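Local coordinates for ParB-C (Sulfolobus sp. NOB8H2, PDB 4RS7), which probably binds DNA within an archaeal plasmid segregation machinery, here represented by its C-terminal domain with a histone-like fold, at residues L46-T51 / E68-M73; L55-G60 / K64-I69. All blocks are in the same frame, centred on the assembly; numbering follows the deposited sequence.

Interaction 1 of 2, residues L46-T51 / E68-M73; sequences LLWYNT and EIFYEM
W48 and F70 form an edge-to-face aromatic pair in the core of this histone-like, all-helical domain. W48 comes from the last turns of helix 24-50, and F70 from helix 63-74. The edge of F70 points at the face of the five-membered ring of W48, with centroids 5.0 Å apart and planes at 67°. F70 CD1 makes the closest touch, 3.6 Å from W48 CD2. F70 also covers the six-membered ring: its CB sits 3.8 Å from the centroid of that W48 ring, a CH-pi contact over one face. Two methyl groups meet the far edge of the indole, near its plane. I69 CG2 lies 3.9 Å from W48 CH2, and M73 CE lies 4.0 Å from W48 CZ3. M73 is a selenomethionine, and its SE adds an oblique Met-aromatic contact. At chi1 175° the W48 indole swings away from the backbone N and reaches across to helix 63-74. An alanine in place of W48 would remove the whole indole and is likely to leave the edge of F70 without the indole face it packs on, and to open a gap beside I69 and M73. Further out, D53 and L56 of helix 52-58 also touch W48, and V52 touches M73. Y49, next to W48, turns to the second subunit, where its OH bonds F81 O. The last turn of helix 24-50 carries its own side-chain bond. N50 ND2 donates an almost straight bond of 2.7 Å to L46 O (174°), from the opposite face of that carbonyl to N50 N.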
loop_
_atom_site.group_PDB
_atom_site.type_symbol
_atom_site.label_atom_id
_atom_site.label_comp_id
_atom_site.label_asym_id
_atom_site.label_seq_id
_atom_site.Cartn_x
_atom_site.Cartn_y
_atom_site.Cartn_z
ATOM N N LEU A 46 -4.508 8.475 4.754
ATOM C CA LEU A 46 -5.332 9.161 5.745
ATOM C C LEU A 46 -4.756 9.064 7.164
ATOM O O LEU A 46 -4.739 10.053 7.901
ATOM C CB LEU A 46 -6.779 8.649 5.706
ATOM C CG LEU A 46 -7.643 9.146 4.544
ATOM C CD1 LEU A 46 -8.880 8.267 4.354
ATOM C CD2 LEU A 46 -8.043 10.606 4.749
ATOM N N LEU A 47 -4.294 7.877 7.550
ATOM C CA LEU A 47 -3.664 7.708 8.855
ATOM C C LEU A 47 -2.439 8.609 8.964
ATOM O O LEU A 47 -2.249 9.282 9.972
ATOM C CB LEU A 47 -3.278 6.249 9.106
ATOM C CG LEU A 47 -2.560 5.967 10.434
ATOM C CD1 LEU A 47 -3.387 6.459 11.608
ATOM C CD2 LEU A 47 -2.246 4.487 10.583
ATOM N N TRP A 48 -1.612 8.622 7.921
ATOM C CA TRP A 48 -0.439 9.495 7.898
ATOM C C TRP A 48 -0.819 10.950 8.170
ATOM O O TRP A 48 -0.300 11.567 9.097
ATOM C CB TRP A 48 0.290 9.396 6.559
ATOM C CG TRP A 48 1.437 10.355 6.436
ATOM C CD1 TRP A 48 1.465 11.513 5.712
ATOM C CD2 TRP A 48 2.720 10.242 7.065
ATOM N NE1 TRP A 48 2.692 12.126 5.846
ATOM C CE2 TRP A 48 3.480 11.364 6.670
ATOM C CE3 TRP A 48 3.301 9.298 7.918
ATOM C CZ2 TRP A 48 4.792 11.567 7.099
ATOM C CZ3 TRP A 48 4.610 9.505 8.348
ATOM C CH2 TRP A 48 5.336 10.630 7.940
ATOM N N TYR A 49 -1.728 11.487 7.366
ATOM C CA TYR A 49 -2.119 12.894 7.480
ATOM C C TYR A 49 -2.689 13.246 8.854
ATOM O O TYR A 49 -2.592 14.390 9.300
ATOM C CB TYR A 49 -3.136 13.264 6.394
ATOM C CG TYR A 49 -2.559 13.367 4.997
ATOM C CD1 TYR A 49 -3.155 12.709 3.933
ATOM C CD2 TYR A 49 -1.425 14.127 4.744
ATOM C CE1 TYR A 49 -2.635 12.800 2.654
ATOM C CE2 TYR A 49 -0.899 14.226 3.467
ATOM C CZ TYR A 49 -1.509 13.560 2.429
ATOM O OH TYR A 49 -0.994 13.653 1.155
ATOM N N ASN A 50 -3.287 12.266 9.521
ATOM C CA ASN A 50 -3.925 12.504 10.815
ATOM C C ASN A 50 -3.055 12.203 12.029
ATOM O O ASN A 50 -3.503 12.353 13.165
ATOM C CB ASN A 50 -5.233 11.714 10.918
ATOM C CG ASN A 50 -6.341 12.328 10.100
ATOM O OD1 ASN A 50 -7.051 13.214 10.571
ATOM N ND2 ASN A 50 -6.491 11.869 8.860
ATOM N N THR A 51 -1.824 11.767 11.799
ATOM C CA THR A 51 -0.949 11.417 12.911
ATOM C C THR A 51 0.457 11.974 12.722
ATOM O O THR A 51 0.727 13.118 13.080
ATOM C CB THR A 51 -0.891 9.886 13.154
ATOM O OG1 THR A 51 -0.464 9.215 11.962
ATOM C CG2 THR A 51 -2.259 9.354 13.576
ATOM N N GLU A 68 9.262 12.348 2.373
ATOM C CA GLU A 68 10.401 11.440 2.396
ATOM C C GLU A 68 10.304 10.490 3.582
ATOM O O GLU A 68 10.612 9.304 3.473
ATOM C CB GLU A 68 11.711 12.229 2.456
ATOM C CG GLU A 68 12.016 12.985 1.175
ATOM C CD GLU A 68 13.232 13.884 1.282
ATOM O OE1 GLU A 68 13.769 14.047 2.399
ATOM O OE2 GLU A 68 13.652 14.429 0.238
ATOM N N ILE A 69 9.874 11.020 4.719
ATOM C CA ILE A 69 9.717 10.206 5.913
ATOM C C ILE A 69 8.588 9.181 5.754
ATOM O O ILE A 69 8.728 8.028 6.166
ATOM C CB ILE A 69 9.542 11.085 7.172
ATOM C CG1 ILE A 69 10.848 11.846 7.442
ATOM C CG2 ILE A 69 9.166 10.233 8.377
ATOM C CD1 ILE A 69 10.817 12.734 8.664
ATOM N N PHE A 70 7.483 9.595 5.138
ATOM C CA PHE A 70 6.401 8.663 4.816
ATOM C C PHE A 70 6.914 7.470 4.018
ATOM O O PHE A 70 6.642 6.321 4.360
ATOM C CB PHE A 70 5.280 9.364 4.039
ATOM C CG PHE A 70 4.237 8.420 3.477
ATOM C CD1 PHE A 70 3.208 7.946 4.274
ATOM C CD2 PHE A 70 4.282 8.021 2.148
ATOM C CE1 PHE A 70 2.247 7.090 3.763
ATOM C CE2 PHE A 70 3.322 7.164 1.631
ATOM C CZ PHE A 70 2.305 6.700 2.439
ATOM N N TYR A 71 7.664 7.738 2.955
ATOM C CA TYR A 71 8.142 6.652 2.105
ATOM C C TYR A 71 9.153 5.771 2.836
ATOM O O TYR A 71 9.199 4.560 2.631
ATOM C CB TYR A 71 8.685 7.183 0.771
ATOM C CG TYR A 71 7.576 7.634 -0.163
ATOM C CD1 TYR A 71 7.353 8.979 -0.416
ATOM C CD2 TYR A 71 6.733 6.710 -0.767
ATOM C CE1 TYR A 71 6.330 9.395 -1.259
ATOM C CE2 TYR A 71 5.703 7.115 -1.610
ATOM C CZ TYR A 71 5.510 8.460 -1.854
ATOM O OH TYR A 71 4.490 8.875 -2.690
ATOM N N GLU A 72 9.951 6.378 3.706
ATOM C CA GLU A 72 10.864 5.604 4.536
ATOM C C GLU A 72 10.072 4.648 5.418
ATOM O O GLU A 72 10.490 3.514 5.648
ATOM C CB GLU A 72 11.733 6.527 5.391
ATOM C CG GLU A 72 12.817 5.813 6.180
ATOM C CD GLU A 72 13.798 6.787 6.808
ATOM O OE1 GLU A 72 14.621 7.361 6.067
ATOM O OE2 GLU A 72 13.736 6.992 8.036
HETATM N N MSE A 73 8.920 5.108 5.898
HETATM C CA MSE A 73 8.082 4.297 6.777
HETATM C C MSE A 73 7.395 3.139 6.055
HETATM O O MSE A 73 7.320 2.030 6.590
HETATM C CB MSE A 73 7.020 5.158 7.474
HETATM C CG MSE A 73 6.040 4.351 8.330
HETATM SE SE MSE A 73 4.623 5.437 9.118
HETATM C CE MSE A 73 5.641 6.296 10.552
#

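Interaction 2 of 2, residues L55-G60 / K64-I69; sequences LLKRIG and KEREEI
The guanidinium of R66 has the side chain of K57 laid over one face, and the two chains cross at about a right angle. K57 CD stands 3.2 Å above the guanidinium plane, offset toward the rim. K57 NZ lies over the same group, 3.2 Å from R66 NH2. Both are donors, so no hydrogen bond joins them. D53 probably accounts for the closeness: its OD2 takes a salt bridge from K57 NZ and its OD1 one from R66 NE. The carboxylate would probably offset much of the crowding of positive charge. A bend in R66 at chi3 (-44°) turns its guanidinium under the lysine. Bends at chi2 and chi3 lay the K57 chain over it.

The apolar part lies beside this pair. L56 CB packs against the R66 stem, 3.6 Å from CG of that arginine. L56 and I69 reach toward each other tip to tip, with their CD1 atoms 3.8 Å apart. Helix 52-58 ends in a Schellman motif at G60, whose N bonds K57 O at 3.0 Å. Its phi of 98° calls for glycine, since a CB would press on the carbonyl O of I59.

The contact thus closes a helical hairpin between helix 52-58 and helix 63-74. L61 of the connecting loop touches L56, R66 and I69. W48 of helix 24-50 packs on L56. The second subunit covers part of the same apolar side, with its L16 on L56 and its M10 on I69.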
loop_
_atom_site.group_PDB
_atom_site.type_symbol
_atom_site.label_atom_id
_atom_site.label_comp_id
_atom_site.label_asym_id
_atom_site.label_seq_id
_atom_site.Cartn_x
_atom_site.Cartn_y
_atom_site.Cartn_z
ATOM N N LEU A 55 2.582 15.779 13.581
ATOM C CA LEU A 55 3.770 15.868 14.418
ATOM C C LEU A 55 4.928 16.552 13.685
ATOM O O LEU A 55 5.534 17.488 14.204
ATOM C CB LEU A 55 4.183 14.471 14.890
ATOM C CG LEU A 55 5.471 14.345 15.699
ATOM C CD1 LEU A 55 5.346 15.074 17.030
ATOM C CD2 LEU A 55 5.809 12.879 15.912
ATOM N N LEU A 56 5.225 16.091 12.474
ATOM C CA LEU A 56 6.342 16.637 11.709
ATOM C C LEU A 56 6.078 18.075 11.267
ATOM O O LEU A 56 7.004 18.872 11.134
ATOM C CB LEU A 56 6.652 15.755 10.503
ATOM C CG LEU A 56 6.995 14.307 10.854
ATOM C CD1 LEU A 56 7.186 13.484 9.594
ATOM C CD2 LEU A 56 8.240 14.253 11.732
ATOM N N LYS A 57 4.809 18.401 11.046
ATOM C CA LYS A 57 4.423 19.761 10.697
ATOM C C LYS A 57 4.801 20.700 11.828
ATOM O O LYS A 57 5.370 21.768 11.602
ATOM C CB LYS A 57 2.913 19.843 10.491
ATOM C CG LYS A 57 2.484 20.443 9.184
ATOM C CD LYS A 57 2.489 19.381 8.128
ATOM C CE LYS A 57 1.357 19.557 7.144
ATOM N NZ LYS A 57 1.562 18.598 6.047
ATOM N N ARG A 58 4.468 20.292 13.048
ATOM C CA ARG A 58 4.684 21.115 14.230
ATOM C C ARG A 58 6.149 21.476 14.423
ATOM O O ARG A 58 6.470 22.559 14.900
ATOM C CB ARG A 58 4.149 20.408 15.478
ATOM C CG ARG A 58 2.664 20.095 15.437
ATOM C CD ARG A 58 2.185 19.522 16.753
ATOM N NE ARG A 58 1.022 18.654 16.585
ATOM C CZ ARG A 58 0.921 17.429 17.087
ATOM N NH1 ARG A 58 1.910 16.920 17.806
ATOM N NH2 ARG A 58 -0.175 16.716 16.874
ATOM N N ILE A 59 7.037 20.563 14.049
ATOM C CA ILE A 59 8.465 20.786 14.249
ATOM C C ILE A 59 9.137 21.437 13.041
ATOM O O ILE A 59 10.355 21.607 13.017
ATOM C CB ILE A 59 9.207 19.502 14.659
ATOM C CG1 ILE A 59 9.188 18.481 13.526
ATOM C CG2 ILE A 59 8.583 18.914 15.910
ATOM C CD1 ILE A 59 9.970 17.223 13.841
ATOM N N GLY A 60 8.341 21.791 12.038
ATOM C CA GLY A 60 8.805 22.649 10.963
ATOM C C GLY A 60 9.249 21.996 9.668
ATOM O O GLY A 60 9.730 22.685 8.772
ATOM N N LYS A 64 8.129 18.296 1.400
ATOM C CA LYS A 64 9.007 17.327 0.754
ATOM C C LYS A 64 9.712 16.455 1.784
ATOM O O LYS A 64 9.854 15.250 1.595
ATOM C CB LYS A 64 10.031 18.030 -0.141
ATOM C CG LYS A 64 11.021 17.086 -0.812
ATOM C CD LYS A 64 10.304 15.972 -1.564
ATOM C CE LYS A 64 11.301 15.055 -2.266
ATOM N NZ LYS A 64 10.611 14.051 -3.122
ATOM N N GLU A 65 10.151 17.076 2.871
ATOM C CA GLU A 65 10.830 16.367 3.949
ATOM C C GLU A 65 9.892 15.380 4.640
ATOM O O GLU A 65 10.292 14.274 4.994
ATOM C CB GLU A 65 11.402 17.357 4.965
ATOM C CG GLU A 65 12.544 18.201 4.406
ATOM C CD GLU A 65 12.828 19.438 5.237
ATOM O OE1 GLU A 65 12.029 19.753 6.147
ATOM O OE2 GLU A 65 13.854 20.101 4.973
ATOM N N ARG A 66 8.641 15.778 4.830
ATOM C CA ARG A 66 7.669 14.898 5.469
ATOM C C ARG A 66 7.326 13.720 4.573
ATOM O O ARG A 66 7.173 12.598 5.050
ATOM C CB ARG A 66 6.402 15.661 5.836
ATOM C CG ARG A 66 6.566 16.567 7.041
ATOM C CD ARG A 66 5.288 17.365 7.289
ATOM N NE ARG A 66 4.731 17.912 6.056
ATOM C CZ ARG A 66 4.794 19.196 5.719
ATOM N NH1 ARG A 66 5.383 20.055 6.530
ATOM N NH2 ARG A 66 4.263 19.622 4.584
ATOM N N GLU A 67 7.208 13.983 3.275
ATOM C CA GLU A 67 6.906 12.942 2.302
ATOM C C GLU A 67 8.016 11.897 2.253
ATOM O O GLU A 67 7.751 10.707 2.105
ATOM C CB GLU A 67 6.684 13.556 0.914
ATOM C CG GLU A 67 6.716 12.557 -0.225
ATOM C CD GLU A 67 6.377 13.187 -1.569
ATOM O OE1 GLU A 67 5.441 14.012 -1.629
ATOM O OE2 GLU A 67 7.054 12.859 -2.564
ATOM N N GLU A 68 9.262 12.348 2.373
ATOM C CA GLU A 68 10.401 11.440 2.396
ATOM C C GLU A 68 10.304 10.490 3.582
ATOM O O GLU A 68 10.612 9.304 3.473
ATOM C CB GLU A 68 11.711 12.229 2.456
ATOM C CG GLU A 68 12.016 12.985 1.175
ATOM C CD GLU A 68 13.232 13.884 1.282
ATOM O OE1 GLU A 68 13.769 14.047 2.399
ATOM O OE2 GLU A 68 13.652 14.429 0.238
ATOM N N ILE A 69 9.874 11.020 4.719
ATOM C CA ILE A 69 9.717 10.206 5.913
ATOM C C ILE A 69 8.588 9.181 5.754
ATOM O O ILE A 69 8.728 8.028 6.166
ATOM C CB ILE A 69 9.542 11.085 7.172
ATOM C CG1 ILE A 69 10.848 11.846 7.442
ATOM C CG2 ILE A 69 9.166 10.233 8.377
ATOM C CD1 ILE A 69 10.817 12.734 8.664
#

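How the interactions relate
Interaction 1 and interaction 2 are neighbours along helix 63-74, with centres about 9 Å apart. That helix packs on helix 24-50 in the first and on helix 52-58 in the second. The two contacts share I69, whose side chain touches both W48 and L56. They also touch directly: W48 CH2 lies 3.8 Å from L56 CD1, and W48 CZ2 lies 3.3 Å from the backbone O of R66. D53 links them further, since it joins the W48 contact to the K57 and R66 pair. Both contacts border the second subunit, consistent with one apolar core that continues into the dimer interface.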